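Local coordinates for protein homoaconitase small subunit (Methanocaldococcus jannaschii, PDB 2PKP) that forms, with the large subunit HacA, a heterotetrameric hydro-lyase that converts (R)-homocitrate to homoisocitrate through cis-homoaconitate, at residues A[99-104]-A[118-123]; A[43-48]-A[75-80]. One frame throughout, in Å; residues are numbered along the deposited sequence.

How the contacts relate
Contact 1 (99-104 with 118-123) and contact 2 (43-48 with 75-80) show how one swivel-type domain is packed from both sides of its centre. Their own centres stand about 19 Å apart, yet they meet along a single seam, because the loop that ends contact 2 runs into strand 81-84, the neighbour of strand 101-104. At that seam Ile101 N lies 3.0 Å from Lys80 O, and Gly99 O lies 3.2 Å from Lys80 NZ, both probable hydrogen bonds. Contact 2 closes along the chain before contact 1 opens. Neither includes the zinc ligands Asp13 and Cys63 or the specificity residue Arg26, and both lie away from those sites.

Contact 1: A[99-104]-A[118-123]; sequences GLIPII and IDLDKE
Ile103 and Ile118 point their side chains at each other tip to tip, joining strand 101-104 to strand 115-119 inside the aconitase-type swivel domain. The two strands belong to one mixed sheet but are not neighbours in its strand order, and at the nearest approach of their backbones the CA atoms of Ile103 and Ile118 are still 9.0 Å apart. Between the two segments the contact is made by side chains. The delta methyl of Ile103 enters the fork of Ile118, with Ile103 CD1 3.3 Å from Ile118 CG2, tighter than an ordinary carbon contact, and 3.6 Å from Ile118 CD1. In Ile103 the CG1 branch stands anti to the carbonyl carbon (chi1 -66°), which sends the longer arm across the gap.

Leu120 supplies a second layer, splitting its two methyls between two isoleucines. Its CD1 meets Ile101 CD1 end to end at 3.8 Å, while the other branch, Leu120 CD2, approaches Ile103 CD1 at 4.0 Å. Ala81 of strand 81-84, one of three strands between 101-104 and 115-119 in the sheet order, touches Ile101, Ile103 and Ile118, and Met1 lies against Leu120.

Beyond Leu120 the chain turns back toward strand 124-127, and the carboxylate of Asp119 holds this bend as an Asx motif. Asp119 OD1 takes a weak bond from Asp121 N and a straighter one from Lys122 N, which comes in at 2.9 Å from above the carboxylate plane, 56° out of it.

Contact 2: A[43-48]-A[75-80]; sequences ENFPKK and KYCGIK
The turn that leads from helix 68-75 into strand 81-84 is a helix-to-strand connection of the swivel domain, and contact 2 is where the short helix 45-48 packs one aromatic side chain against it. The turn is type I, from Lys75 to Gly78, closed by the backbone bond from Gly78 N to Lys75 O at 3.1 Å. Cys77 lies within the turn and Ile79 just after it, both direct their CB toward 43-48, and Phe45 is the residue that answers both.

The Phe45 ring is presented rim first. Its CG lies anti to the backbone N (chi1 -175°), which carries the ring out from the helix toward the loop. Ile79 comes from the opposite direction with its delta methyl, and Ile79 CD1 arrives in the plane of the ring, at its edge, 3.6 Å from Phe45 CZ. The same methyl is 4.1 Å from Phe45 CE2, placing it off the CZ corner rather than over a face. Cys77 points its side chain toward the helix as well, and its sulfur approaches the ring obliquely: Cys77 SG is 4.3 Å from Phe45 CE2, a loose apolar contact. The methyl sits off CZ, the sulfur beside CE2. The join is wholly apolar and modest, burying 102 Å² in all, counting both segments.

Other parts of the domain complete the surroundings. His8 of strand 2-9 makes an edge-to-face pair with Phe45, and Ile55 of strand 54-57 touches both Phe45 and Ile79 from the sheet. Cys37 packs on Phe45 and Cys77, while Ala34 of helix 30-34 also reaches Cys77, so the contact joins helix 45-48 to the loop before strand 81-84, with strand 54-57 and helix 30-34 touching it.

Contact 1: A[99-104]-A[118-123]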
loop_
_atom_site.group_PDB
_atom_site.type_symbol
_atom_site.label_atom_id
_atom_site.label_comp_id
_atom_site.label_asym_id
_atom_site.label_seq_id
_atom_site.Cartn_x
_atom_site.Cartn_y
_atom_site.Cartn_z
ATOM N N GLY A 99 0.278 10.925 4.250
ATOM C CA GLY A 99 0.508 10.051 3.109
ATOM C C GLY A 99 -0.746 9.576 2.384
ATOM O O GLY A 99 -0.692 8.625 1.605
ATOM N N LEU A 100 -1.877 10.224 2.644
ATOM C CA LEU A 100 -3.134 9.860 1.984
ATOM C C LEU A 100 -3.239 10.748 0.749
ATOM O O LEU A 100 -3.213 11.971 0.859
ATOM C CB LEU A 100 -4.321 10.115 2.924
ATOM C CG LEU A 100 -5.728 9.814 2.404
ATOM C CD1 LEU A 100 -5.830 8.346 2.000
ATOM C CD2 LEU A 100 -6.755 10.156 3.486
ATOM N N ILE A 101 -3.370 10.136 -0.423
ATOM C CA ILE A 101 -3.421 10.892 -1.673
ATOM C C ILE A 101 -4.777 11.452 -2.098
ATOM O O ILE A 101 -5.713 10.710 -2.397
ATOM C CB ILE A 101 -2.877 10.044 -2.843
ATOM C CG1 ILE A 101 -1.475 9.533 -2.504
ATOM C CG2 ILE A 101 -2.830 10.884 -4.120
ATOM C CD1 ILE A 101 -0.986 8.425 -3.429
ATOM N N PRO A 102 -4.894 12.782 -2.142
ATOM C CA PRO A 102 -6.147 13.414 -2.547
ATOM C C PRO A 102 -6.078 13.618 -4.060
ATOM O O PRO A 102 -5.170 14.284 -4.566
ATOM C CB PRO A 102 -6.136 14.748 -1.800
ATOM C CG PRO A 102 -4.869 14.710 -0.927
ATOM C CD PRO A 102 -3.946 13.794 -1.662
ATOM N N ILE A 103 -7.031 13.038 -4.776
ATOM C CA ILE A 103 -7.076 13.153 -6.226
ATOM C C ILE A 103 -8.345 13.892 -6.656
ATOM O O ILE A 103 -9.436 13.579 -6.183
ATOM C CB ILE A 103 -7.034 11.753 -6.858
ATOM C CG1 ILE A 103 -5.670 11.119 -6.569
ATOM C CG2 ILE A 103 -7.311 11.832 -8.353
ATOM C CD1 ILE A 103 -5.611 9.656 -6.851
ATOM N N ILE A 104 -8.192 14.881 -7.532
ATOM C CA ILE A 104 -9.332 15.656 -8.030
ATOM C C ILE A 104 -9.777 15.145 -9.398
ATOM O O ILE A 104 -8.953 14.939 -10.283
ATOM C CB ILE A 104 -8.972 17.156 -8.148
ATOM C CG1 ILE A 104 -8.704 17.724 -6.751
ATOM C CG2 ILE A 104 -10.111 17.934 -8.838
ATOM C CD1 ILE A 104 -8.277 19.185 -6.755
ATOM N N ILE A 118 -6.098 4.130 -10.691
ATOM C CA ILE A 118 -5.524 5.467 -10.690
ATOM C C ILE A 118 -4.050 5.409 -11.070
ATOM O O ILE A 118 -3.243 4.819 -10.348
ATOM C CB ILE A 118 -5.628 6.112 -9.296
ATOM C CG1 ILE A 118 -7.086 6.116 -8.829
ATOM C CG2 ILE A 118 -5.070 7.534 -9.336
ATOM C CD1 ILE A 118 -7.247 6.481 -7.358
ATOM N N ASP A 119 -3.700 6.013 -12.205
ATOM C CA ASP A 119 -2.311 6.036 -12.650
ATOM C C ASP A 119 -1.793 7.426 -12.315
ATOM O O ASP A 119 -2.108 8.395 -13.005
ATOM C CB ASP A 119 -2.214 5.795 -14.158
ATOM C CG ASP A 119 -0.779 5.615 -14.632
ATOM O OD1 ASP A 119 0.103 6.383 -14.203
ATOM O OD2 ASP A 119 -0.533 4.703 -15.443
ATOM N N LEU A 120 -1.008 7.517 -11.247
ATOM C CA LEU A 120 -0.477 8.800 -10.791
ATOM C C LEU A 120 0.501 9.453 -11.763
ATOM O O LEU A 120 0.637 10.674 -11.782
ATOM C CB LEU A 120 0.178 8.637 -9.413
ATOM C CG LEU A 120 -0.749 8.068 -8.335
ATOM C CD1 LEU A 120 0.009 7.903 -7.023
ATOM C CD2 LEU A 120 -1.932 8.990 -8.147
ATOM N N ASP A 121 1.176 8.651 -12.576
ATOM C CA ASP A 121 2.120 9.217 -13.532
ATOM C C ASP A 121 1.418 9.798 -14.751
ATOM O O ASP A 121 1.825 10.835 -15.265
ATOM C CB ASP A 121 3.147 8.164 -13.964
ATOM C CG ASP A 121 4.135 7.829 -12.856
ATOM O OD1 ASP A 121 4.547 8.756 -12.131
ATOM O OD2 ASP A 121 4.511 6.649 -12.711
ATOM N N LYS A 122 0.357 9.141 -15.210
ATOM C CA LYS A 122 -0.380 9.629 -16.373
ATOM C C LYS A 122 -1.492 10.593 -15.959
ATOM O O LYS A 122 -2.022 11.331 -16.789
ATOM C CB LYS A 122 -1.016 8.468 -17.142
ATOM C CG LYS A 122 -0.059 7.429 -17.701
ATOM C CD LYS A 122 -0.840 6.444 -18.557
ATOM C CE LYS A 122 0.005 5.261 -18.999
ATOM N NZ LYS A 122 -0.801 4.315 -19.832
ATOM N N GLU A 123 -1.834 10.575 -14.673
ATOM C CA GLU A 123 -2.902 11.410 -14.140
ATOM C C GLU A 123 -4.225 11.094 -14.831
ATOM O O GLU A 123 -4.906 11.968 -15.373
ATOM C CB GLU A 123 -2.561 12.889 -14.293
ATOM C CG GLU A 123 -1.486 13.337 -13.334
ATOM C CD GLU A 123 -1.331 14.832 -13.304
ATOM O OE1 GLU A 123 -0.872 15.397 -14.316
ATOM O OE2 GLU A 123 -1.680 15.443 -12.271
#

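Contact 2: A[43-48]-A[75-80]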
loop_
_atom_site.group_PDB
_atom_site.type_symbol
_atom_site.label_atom_id
_atom_site.label_comp_id
_atom_site.label_asym_id
_atom_site.label_seq_id
_atom_site.Cartn_x
_atom_site.Cartn_y
_atom_site.Cartn_z
ATOM N N GLU A 43 -22.862 3.108 7.996
ATOM C CA GLU A 43 -22.457 2.199 9.063
ATOM C C GLU A 43 -21.922 0.869 8.547
ATOM O O GLU A 43 -21.357 0.085 9.306
ATOM C CB GLU A 43 -23.635 1.934 10.005
ATOM C CG GLU A 43 -24.830 1.259 9.338
ATOM C CD GLU A 43 -25.624 2.201 8.447
ATOM O OE1 GLU A 43 -26.585 1.735 7.797
ATOM O OE2 GLU A 43 -25.296 3.408 8.402
ATOM N N ASN A 44 -22.096 0.612 7.259
ATOM C CA ASN A 44 -21.627 -0.638 6.678
ATOM C C ASN A 44 -20.237 -0.528 6.038
ATOM O O ASN A 44 -19.625 -1.546 5.713
ATOM C CB ASN A 44 -22.638 -1.127 5.638
ATOM C CG ASN A 44 -24.015 -1.400 6.237
ATOM O OD1 ASN A 44 -25.016 -1.449 5.517
ATOM N ND2 ASN A 44 -24.071 -1.591 7.553
ATOM N N PHE A 45 -19.735 0.696 5.869
ATOM C CA PHE A 45 -18.424 0.906 5.245
ATOM C C PHE A 45 -17.278 0.110 5.871
ATOM O O PHE A 45 -16.567 -0.609 5.177
ATOM C CB PHE A 45 -18.046 2.393 5.256
ATOM C CG PHE A 45 -16.762 2.693 4.530
ATOM C CD1 PHE A 45 -16.728 2.745 3.142
ATOM C CD2 PHE A 45 -15.575 2.870 5.232
ATOM C CE1 PHE A 45 -15.528 2.963 2.465
ATOM C CE2 PHE A 45 -14.369 3.088 4.562
ATOM C CZ PHE A 45 -14.351 3.133 3.176
ATOM N N PRO A 46 -17.080 0.230 7.194
ATOM C CA PRO A 46 -15.993 -0.502 7.854
ATOM C C PRO A 46 -15.984 -2.004 7.560
ATOM O O PRO A 46 -14.926 -2.631 7.536
ATOM C CB PRO A 46 -16.231 -0.209 9.336
ATOM C CG PRO A 46 -16.881 1.127 9.318
ATOM C CD PRO A 46 -17.868 0.981 8.185
ATOM N N LYS A 47 -17.166 -2.573 7.335
ATOM C CA LYS A 47 -17.293 -4.002 7.057
ATOM C C LYS A 47 -17.197 -4.355 5.571
ATOM O O LYS A 47 -17.021 -5.522 5.221
ATOM C CB LYS A 47 -18.625 -4.521 7.616
ATOM C CG LYS A 47 -18.847 -4.215 9.096
ATOM C CD LYS A 47 -17.817 -4.906 9.981
ATOM C CE LYS A 47 -18.043 -4.572 11.449
ATOM N NZ LYS A 47 -17.159 -5.366 12.353
ATOM N N LYS A 48 -17.318 -3.353 4.701
ATOM C CA LYS A 48 -17.250 -3.575 3.254
ATOM C C LYS A 48 -15.880 -3.252 2.659
ATOM O O LYS A 48 -15.427 -3.919 1.728
ATOM C CB LYS A 48 -18.280 -2.708 2.520
ATOM C CG LYS A 48 -19.734 -2.930 2.883
ATOM C CD LYS A 48 -20.598 -1.870 2.205
ATOM C CE LYS A 48 -22.082 -2.057 2.502
ATOM N NZ LYS A 48 -22.906 -0.935 1.956
ATOM N N LYS A 75 -6.789 6.316 6.077
ATOM C CA LYS A 75 -5.504 5.669 5.840
ATOM C C LYS A 75 -5.393 4.300 6.509
ATOM O O LYS A 75 -4.859 3.356 5.916
ATOM C CB LYS A 75 -4.365 6.575 6.318
ATOM C CG LYS A 75 -2.964 5.996 6.144
ATOM C CD LYS A 75 -1.920 6.946 6.744
ATOM C CE LYS A 75 -0.483 6.450 6.560
ATOM N NZ LYS A 75 -0.198 5.195 7.311
ATOM N N TYR A 76 -5.904 4.175 7.729
ATOM C CA TYR A 76 -5.809 2.894 8.414
ATOM C C TYR A 76 -6.829 1.832 8.014
ATOM O O TYR A 76 -6.907 0.770 8.637
ATOM C CB TYR A 76 -5.778 3.099 9.931
ATOM C CG TYR A 76 -4.392 3.483 10.398
ATOM C CD1 TYR A 76 -3.883 4.760 10.155
ATOM C CD2 TYR A 76 -3.555 2.545 11.004
ATOM C CE1 TYR A 76 -2.578 5.091 10.497
ATOM C CE2 TYR A 76 -2.246 2.864 11.349
ATOM C CZ TYR A 76 -1.765 4.139 11.091
ATOM O OH TYR A 76 -0.467 4.463 11.410
ATOM N N CYS A 77 -7.599 2.118 6.968
ATOM C CA CYS A 77 -8.560 1.158 6.428
ATOM C C CYS A 77 -7.843 0.518 5.248
ATOM O O CYS A 77 -8.369 -0.380 4.592
ATOM C CB CYS A 77 -9.826 1.850 5.914
ATOM S SG CYS A 77 -11.107 2.109 7.144
ATOM N N GLY A 78 -6.632 0.995 4.981
ATOM C CA GLY A 78 -5.867 0.472 3.867
ATOM C C GLY A 78 -6.174 1.242 2.595
ATOM O O GLY A 78 -5.883 0.776 1.497
ATOM N N ILE A 79 -6.770 2.423 2.747
ATOM C CA ILE A 79 -7.112 3.274 1.611
ATOM C C ILE A 79 -5.972 4.253 1.342
ATOM O O ILE A 79 -5.627 5.070 2.192
ATOM C CB ILE A 79 -8.417 4.041 1.890
ATOM C CG1 ILE A 79 -9.569 3.038 2.007
ATOM C CG2 ILE A 79 -8.682 5.067 0.787
ATOM C CD1 ILE A 79 -10.885 3.650 2.433
ATOM N N LYS A 80 -5.393 4.161 0.150
ATOM C CA LYS A 80 -4.272 5.010 -0.236
ATOM C C LYS A 80 -4.671 6.316 -0.915
ATOM O O LYS A 80 -3.884 7.259 -0.955
ATOM C CB LYS A 80 -3.329 4.228 -1.160
ATOM C CG LYS A 80 -2.112 5.011 -1.639
ATOM C CD LYS A 80 -1.191 5.385 -0.491
ATOM C CE LYS A 80 0.085 6.040 -0.999
ATOM N NZ LYS A 80 1.034 6.333 0.113
#